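Local coordinates for thiosulfate sulfurtransferase (Pseudomonas aeruginosa, PDB 1YT8), which probably transfers sulfane sulfur from thiosulfate to cyanide, as a four-repeat rhodanese that holds a sulfite ion in this crystal, at residues Y404-V415 / T475-R486. Residues are numbered along the deposited sequence; the frame is centred on the assembly and turned at random.
Sequences YAKRHIPGAAWV and TEDGESLLASPR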
ATOM      1  N   TYR A 404      14.259 -13.467   0.661  1.00 18.50           N
ATOM      2  CA  TYR A 404      15.184 -14.518   0.261  1.00 18.19           C
ATOM      3  C   TYR A 404      16.617 -14.161   0.668  1.00 18.53           C
ATOM      4  O   TYR A 404      17.318 -14.972   1.268  1.00 18.59           O
ATOM      5  CB  TYR A 404      15.108 -14.722  -1.255  1.00 17.82           C
ATOM      6  CG  TYR A 404      16.146 -15.672  -1.803  1.00 17.21           C
ATOM      7  CD1 TYR A 404      15.965 -17.056  -1.741  1.00 18.15           C
ATOM      8  CD2 TYR A 404      17.319 -15.187  -2.375  1.00 17.80           C
ATOM      9  CE1 TYR A 404      16.936 -17.934  -2.245  1.00 18.53           C
ATOM     10  CE2 TYR A 404      18.294 -16.052  -2.875  1.00 18.26           C
ATOM     11  CZ  TYR A 404      18.096 -17.418  -2.808  1.00 18.59           C
ATOM     12  OH  TYR A 404      19.060 -18.258  -3.312  1.00 16.34           O
ATOM     13  N   ALA A 405      17.038 -12.942   0.343  1.00 17.15           N
ATOM     14  CA  ALA A 405      18.383 -12.471   0.665  1.00 17.30           C
ATOM     15  C   ALA A 405      18.653 -12.476   2.163  1.00 18.92           C
ATOM     16  O   ALA A 405      19.797 -12.613   2.598  1.00 19.42           O
ATOM     17  CB  ALA A 405      18.587 -11.060   0.106  1.00 18.42           C
ATOM     18  N   LYS A 406      17.598 -12.328   2.952  1.00 20.56           N
ATOM     19  CA  LYS A 406      17.739 -12.310   4.401  1.00 23.85           C
ATOM     20  C   LYS A 406      17.928 -13.713   4.972  1.00 23.54           C
ATOM     21  O   LYS A 406      18.729 -13.919   5.889  1.00 24.57           O
ATOM     22  CB  LYS A 406      16.512 -11.650   5.034  1.00 26.00           C
ATOM     23  CG  LYS A 406      16.567 -11.542   6.551  1.00 32.09           C
ATOM     24  CD  LYS A 406      15.422 -10.694   7.094  1.00 35.40           C
ATOM     25  CE  LYS A 406      15.451 -10.624   8.621  1.00 38.58           C
ATOM     26  NZ  LYS A 406      16.722 -10.043   9.149  1.00 39.45           N
ATOM     27  N   ARG A 407      17.205 -14.682   4.421  1.00 22.60           N
ATOM     28  CA  ARG A 407      17.297 -16.054   4.912  1.00 22.73           C
ATOM     29  C   ARG A 407      16.531 -17.019   4.015  1.00 20.74           C
ATOM     30  O   ARG A 407      15.400 -16.745   3.625  1.00 20.39           O
ATOM     31  CB  ARG A 407      16.728 -16.120   6.332  1.00 24.25           C
ATOM     32  CG  ARG A 407      16.902 -17.450   7.043  1.00 28.73           C
ATOM     33  CD  ARG A 407      16.183 -17.419   8.384  1.00 31.62           C
ATOM     34  NE  ARG A 407      14.748 -17.212   8.201  1.00 35.40           N
ATOM     35  CZ  ARG A 407      13.883 -17.004   9.190  1.00 37.57           C
ATOM     36  NH1 ARG A 407      14.300 -16.968  10.448  1.00 38.35           N
ATOM     37  NH2 ARG A 407      12.594 -16.841   8.918  1.00 37.99           N
ATOM     38  N   HIS A 408      17.149 -18.151   3.692  1.00 19.78           N
ATOM     39  CA  HIS A 408      16.498 -19.145   2.850  1.00 18.10           C
ATOM     40  C   HIS A 408      17.119 -20.521   3.037  1.00 17.81           C
ATOM     41  O   HIS A 408      18.201 -20.658   3.606  1.00 18.39           O
ATOM     42  CB  HIS A 408      16.579 -18.722   1.378  1.00 17.54           C
ATOM     43  CG  HIS A 408      17.975 -18.495   0.887  1.00 18.27           C
ATOM     44  ND1 HIS A 408      18.833 -19.527   0.572  1.00 18.89           N
ATOM     45  CD2 HIS A 408      18.662 -17.351   0.657  1.00 17.08           C
ATOM     46  CE1 HIS A 408      19.987 -19.028   0.166  1.00 18.73           C
ATOM     47  NE2 HIS A 408      19.910 -17.710   0.209  1.00 22.39           N
ATOM     48  N   ILE A 409      16.412 -21.542   2.569  1.00 17.38           N
ATOM     49  CA  ILE A 409      16.895 -22.910   2.665  1.00 16.44           C
ATOM     50  C   ILE A 409      18.164 -23.019   1.824  1.00 15.87           C
ATOM     51  O   ILE A 409      18.206 -22.545   0.690  1.00 18.48           O
ATOM     52  CB  ILE A 409      15.819 -23.888   2.146  1.00 16.93           C
ATOM     53  CG1 ILE A 409      14.554 -23.739   2.994  1.00 17.17           C
ATOM     54  CG2 ILE A 409      16.340 -25.318   2.184  1.00 18.41           C
ATOM     55  CD1 ILE A 409      13.349 -24.519   2.478  1.00 18.44           C
ATOM     56  N   PRO A 410      19.224 -23.637   2.372  1.00 17.42           N
ATOM     57  CA  PRO A 410      20.484 -23.783   1.635  1.00 18.05           C
ATOM     58  C   PRO A 410      20.294 -24.404   0.252  1.00 18.74           C
ATOM     59  O   PRO A 410      19.671 -25.460   0.120  1.00 18.70           O
ATOM     60  CB  PRO A 410      21.319 -24.670   2.555  1.00 18.78           C
ATOM     61  CG  PRO A 410      20.839 -24.276   3.912  1.00 18.24           C
ATOM     62  CD  PRO A 410      19.337 -24.231   3.714  1.00 18.14           C
ATOM     63  N   GLY A 411      20.829 -23.738  -0.770  1.00 16.46           N
ATOM     64  CA  GLY A 411      20.714 -24.240  -2.128  1.00 16.95           C
ATOM     65  C   GLY A 411      19.470 -23.797  -2.887  1.00 17.02           C
ATOM     66  O   GLY A 411      19.393 -23.978  -4.102  1.00 18.04           O
ATOM     67  N   ALA A 412      18.499 -23.223  -2.185  1.00 16.37           N
ATOM     68  CA  ALA A 412      17.267 -22.770  -2.826  1.00 16.08           C
ATOM     69  C   ALA A 412      17.538 -21.707  -3.887  1.00 16.07           C
ATOM     70  O   ALA A 412      18.453 -20.891  -3.750  1.00 15.09           O
ATOM     71  CB  ALA A 412      16.303 -22.224  -1.779  1.00 17.43           C
ATOM     72  N   ALA A 413      16.743 -21.727  -4.954  1.00 15.05           N
ATOM     73  CA  ALA A 413      16.880 -20.753  -6.030  1.00 14.31           C
ATOM     74  C   ALA A 413      15.699 -19.788  -5.958  1.00 14.91           C
ATOM     75  O   ALA A 413      14.548 -20.213  -5.873  1.00 11.37           O
ATOM     76  CB  ALA A 413      16.894 -21.460  -7.389  1.00 12.83           C
ATOM     77  N   TRP A 414      15.978 -18.488  -5.971  1.00 15.21           N
ATOM     78  CA  TRP A 414      14.893 -17.517  -5.928  1.00 14.94           C
ATOM     79  C   TRP A 414      14.315 -17.370  -7.332  1.00 12.11           C
ATOM     80  O   TRP A 414      15.054 -17.307  -8.319  1.00 12.31           O
ATOM     81  CB  TRP A 414      15.379 -16.149  -5.433  1.00 14.40           C
ATOM     82  CG  TRP A 414      14.259 -15.152  -5.386  1.00 15.50           C
ATOM     83  CD1 TRP A 414      13.252 -15.094  -4.464  1.00 15.08           C
ATOM     84  CD2 TRP A 414      13.973 -14.139  -6.358  1.00 15.66           C
ATOM     85  NE1 TRP A 414      12.351 -14.111  -4.806  1.00 15.30           N
ATOM     86  CE2 TRP A 414      12.768 -13.510  -5.964  1.00 16.00           C
ATOM     87  CE3 TRP A 414      14.614 -13.705  -7.527  1.00 15.84           C
ATOM     88  CZ2 TRP A 414      12.190 -12.464  -6.699  1.00 16.02           C
ATOM     89  CZ3 TRP A 414      14.039 -12.664  -8.261  1.00 16.49           C
ATOM     90  CH2 TRP A 414      12.836 -12.057  -7.840  1.00 15.14           C
ATOM     91  N   VAL A 415      12.992 -17.307  -7.419  1.00 13.74           N
ATOM     92  CA  VAL A 415      12.326 -17.176  -8.706  1.00 14.98           C
ATOM     93  C   VAL A 415      11.115 -16.256  -8.648  1.00 13.48           C
ATOM     94  O   VAL A 415      10.573 -15.979  -7.576  1.00 15.91           O
ATOM     95  CB  VAL A 415      11.818 -18.546  -9.228  1.00 15.76           C
ATOM     96  CG1 VAL A 415      12.977 -19.517  -9.394  1.00 15.82           C
ATOM     97  CG2 VAL A 415      10.795 -19.114  -8.262  1.00 16.73           C
ATOM     98  N   THR A 475      20.137 -22.425   7.621  1.00 26.28           N
ATOM     99  CA  THR A 475      19.725 -21.530   6.551  1.00 26.24           C
ATOM    100  C   THR A 475      20.934 -20.827   5.951  1.00 26.05           C
ATOM    101  O   THR A 475      22.040 -20.877   6.495  1.00 26.79           O
ATOM    102  CB  THR A 475      18.711 -20.469   7.039  1.00 26.32           C
ATOM    103  OG1 THR A 475      19.259 -19.746   8.146  1.00 26.36           O
ATOM    104  CG2 THR A 475      17.407 -21.128   7.452  1.00 25.47           C
ATOM    105  N   GLU A 476      20.707 -20.175   4.820  1.00 25.28           N
ATOM    106  CA  GLU A 476      21.748 -19.471   4.090  1.00 25.47           C
ATOM    107  C   GLU A 476      21.196 -18.090   3.746  1.00 24.85           C
ATOM    108  O   GLU A 476      19.986 -17.930   3.587  1.00 24.12           O
ATOM    109  CB  GLU A 476      22.064 -20.273   2.822  1.00 27.89           C
ATOM    110  CG  GLU A 476      23.061 -19.671   1.852  1.00 31.46           C
ATOM    111  CD  GLU A 476      23.262 -20.560   0.626  1.00 33.49           C
ATOM    112  OE1 GLU A 476      22.265 -20.847  -0.082  1.00 32.25           O
ATOM    113  OE2 GLU A 476      24.412 -20.975   0.372  1.00 35.25           O
ATOM    114  N   ASP A 477      22.065 -17.086   3.664  1.00 24.57           N
ATOM    115  CA  ASP A 477      21.607 -15.742   3.323  1.00 24.06           C
ATOM    116  C   ASP A 477      22.356 -15.182   2.123  1.00 22.47           C
ATOM    117  O   ASP A 477      23.291 -15.800   1.620  1.00 23.38           O
ATOM    118  CB  ASP A 477      21.735 -14.783   4.515  1.00 26.37           C
ATOM    119  CG  ASP A 477      23.151 -14.690   5.054  1.00 28.98           C
ATOM    120  OD1 ASP A 477      24.108 -14.846   4.268  1.00 30.77           O
ATOM    121  OD2 ASP A 477      23.305 -14.442   6.269  1.00 32.70           O
ATOM    122  N   GLY A 478      21.934 -14.009   1.663  1.00 21.56           N
ATOM    123  CA  GLY A 478      22.567 -13.395   0.513  1.00 20.70           C
ATOM    124  C   GLY A 478      21.877 -13.837  -0.763  1.00 19.49           C
ATOM    125  O   GLY A 478      20.948 -14.644  -0.724  1.00 19.64           O
ATOM    126  N   GLU A 479      22.324 -13.301  -1.893  1.00 20.17           N
ATOM    127  CA  GLU A 479      21.753 -13.647  -3.192  1.00 18.12           C
ATOM    128  C   GLU A 479      22.456 -14.900  -3.704  1.00 17.72           C
ATOM    129  O   GLU A 479      23.128 -14.875  -4.734  1.00 18.83           O
ATOM    130  CB  GLU A 479      21.956 -12.489  -4.170  1.00 18.31           C
ATOM    131  CG  GLU A 479      21.473 -11.145  -3.639  1.00 19.53           C
ATOM    132  CD  GLU A 479      21.626 -10.028  -4.653  1.00 19.12           C
ATOM    133  OE1 GLU A 479      22.762  -9.790  -5.115  1.00 19.02           O
ATOM    134  OE2 GLU A 479      20.607  -9.390  -4.991  1.00 21.02           O
ATOM    135  N   SER A 480      22.284 -15.998  -2.977  1.00 18.61           N
ATOM    136  CA  SER A 480      22.922 -17.267  -3.318  1.00 17.14           C
ATOM    137  C   SER A 480      22.703 -17.738  -4.751  1.00 15.80           C
ATOM    138  O   SER A 480      23.662 -18.021  -5.475  1.00 16.15           O
ATOM    139  CB  SER A 480      22.456 -18.345  -2.340  1.00 16.30           C
ATOM    140  OG  SER A 480      22.672 -17.919  -1.007  1.00 18.97           O
ATOM    141  N   LEU A 481      21.443 -17.831  -5.162  1.00 14.91           N
ATOM    142  CA  LEU A 481      21.125 -18.277  -6.510  1.00 13.65           C
ATOM    143  C   LEU A 481      19.845 -17.623  -7.017  1.00 14.05           C
ATOM    144  O   LEU A 481      18.750 -18.034  -6.650  1.00 16.06           O
ATOM    145  CB  LEU A 481      20.968 -19.798  -6.529  1.00 15.00           C
ATOM    146  CG  LEU A 481      20.714 -20.447  -7.894  1.00 17.65           C
ATOM    147  CD1 LEU A 481      21.804 -20.048  -8.879  1.00 17.46           C
ATOM    148  CD2 LEU A 481      20.666 -21.962  -7.726  1.00 18.62           C
ATOM    149  N   LEU A 482      19.989 -16.601  -7.859  1.00 14.70           N
ATOM    150  CA  LEU A 482      18.834 -15.898  -8.411  1.00 14.61           C
ATOM    151  C   LEU A 482      18.569 -16.404  -9.823  1.00 13.43           C
ATOM    152  O   LEU A 482      19.370 -16.183 -10.731  1.00 15.51           O
ATOM    153  CB  LEU A 482      19.102 -14.390  -8.441  1.00 14.11           C
ATOM    154  CG  LEU A 482      19.534 -13.765  -7.110  1.00 15.03           C
ATOM    155  CD1 LEU A 482      19.852 -12.290  -7.316  1.00 15.99           C
ATOM    156  CD2 LEU A 482      18.433 -13.942  -6.072  1.00 14.09           C
ATOM    157  N   ALA A 483      17.443 -17.086 -10.002  1.00 14.95           N
ATOM    158  CA  ALA A 483      17.079 -17.635 -11.301  1.00 15.04           C
ATOM    159  C   ALA A 483      16.191 -16.668 -12.080  1.00 15.91           C
ATOM    160  O   ALA A 483      15.792 -16.949 -13.210  1.00 17.32           O
ATOM    161  CB  ALA A 483      16.369 -18.970 -11.116  1.00 14.00           C
ATOM    162  N   SER A 484      15.885 -15.532 -11.460  1.00 16.77           N
ATOM    163  CA  SER A 484      15.056 -14.492 -12.068  1.00 17.30           C
ATOM    164  C   SER A 484      15.645 -13.140 -11.685  1.00 16.33           C
ATOM    165  O   SER A 484      16.387 -13.037 -10.715  1.00 17.18           O
ATOM    166  CB  SER A 484      13.616 -14.558 -11.541  1.00 15.71           C
ATOM    167  OG  SER A 484      12.966 -15.767 -11.889  1.00 14.68           O
ATOM    168  N   PRO A 485      15.322 -12.082 -12.444  1.00 18.97           N
ATOM    169  CA  PRO A 485      15.848 -10.749 -12.126  1.00 19.15           C
ATOM    170  C   PRO A 485      15.088 -10.155 -10.935  1.00 18.14           C
ATOM    171  O   PRO A 485      13.881 -10.349 -10.817  1.00 17.42           O
ATOM    172  CB  PRO A 485      15.604  -9.973 -13.417  1.00 19.27           C
ATOM    173  CG  PRO A 485      14.311 -10.572 -13.909  1.00 19.62           C
ATOM    174  CD  PRO A 485      14.541 -12.059 -13.696  1.00 19.72           C
ATOM    175  N   ARG A 486      15.787  -9.442 -10.052  1.00 17.90           N
ATOM    176  CA  ARG A 486      15.130  -8.842  -8.890  1.00 18.11           C
ATOM    177  C   ARG A 486      14.373  -7.573  -9.258  1.00 16.92           C
ATOM    178  O   ARG A 486      14.859  -6.463  -9.041  1.00 18.70           O
ATOM    179  CB  ARG A 486      16.140  -8.516  -7.783  1.00 17.82           C
ATOM    180  CG  ARG A 486      16.687  -9.726  -7.052  1.00 19.77           C
ATOM    181  CD  ARG A 486      17.540  -9.320  -5.852  1.00 19.18           C
ATOM    182  NE  ARG A 486      16.754  -8.716  -4.778  1.00 20.49           N
ATOM    183  CZ  ARG A 486      17.259  -8.340  -3.605  1.00 20.46           C
ATOM    184  NH1 ARG A 486      18.551  -8.503  -3.358  1.00 20.03           N
ATOM    185  NH2 ARG A 486      16.473  -7.815  -2.673  1.00 17.92           N
TER
HETATM  186  O   HOH W   1      21.182 -21.112  -2.878  1.00 27.48           O
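His408 and Glu476 face each other as a hydrogen-bonded antiparallel pair, and the imidazole folds back over the chain it pairs with. His408 CG sits between its backbone N and carbonyl carbon (chi1 57°), which lays one imidazole face on Glu476 O, 3.2 Å from the ring plane and over the ring centre; the opposite face is turned to the Tyr404 ring. His408 ND1 spends its N-H inside its own segment, in an almost straight bond to Ile409 O, which lies in the ring plane. At the far edge His408 NE2 makes a weak bond to Gly478 O (3.4 Å) and lies 3.0 Å from Ser480 OG.

The extended Glu476 side chain brings OE1, in the ring plane, to within 2.9 Å of His408 CE1, its carboxylate turned 61° from the imidazole. This OE1 takes a long, weak bond from Gly411 N in the type II turn 409-412, and a water links it to Ala412 O.

Tyr404 projects between His408 and Trp414, with Trp414 CB centred over one ring face. Its CG lies anti to the backbone N (chi1 173°), and the phenol OH donates to Ala412 O at 2.7 Å; Tyr404 OH in turn accepts from Leu481 N at 3.0 Å. Beyond it, Trp414 N and O bond Leu481 O and Ala483 N. Leu482 CD2 fits against both Tyr404 CE2 and Trp414 CB, 3.8 Å from each. Trp414 CZ3, at the edge of the six-membered ring, meets Ser484 O and Pro485 O near the ring plane, and Trp414 NE1 bonds Thr399 O.

The chain following helix 464-470 thus runs along strand 413-414, the edge of the last rhodanese-like sheet. Donating and accepting through OH, Tyr404 ties both chains together, and ND1 bonded to Ile409 O, together with Glu476 O and Tyr404 on opposite faces, should limit rotation of the imidazole.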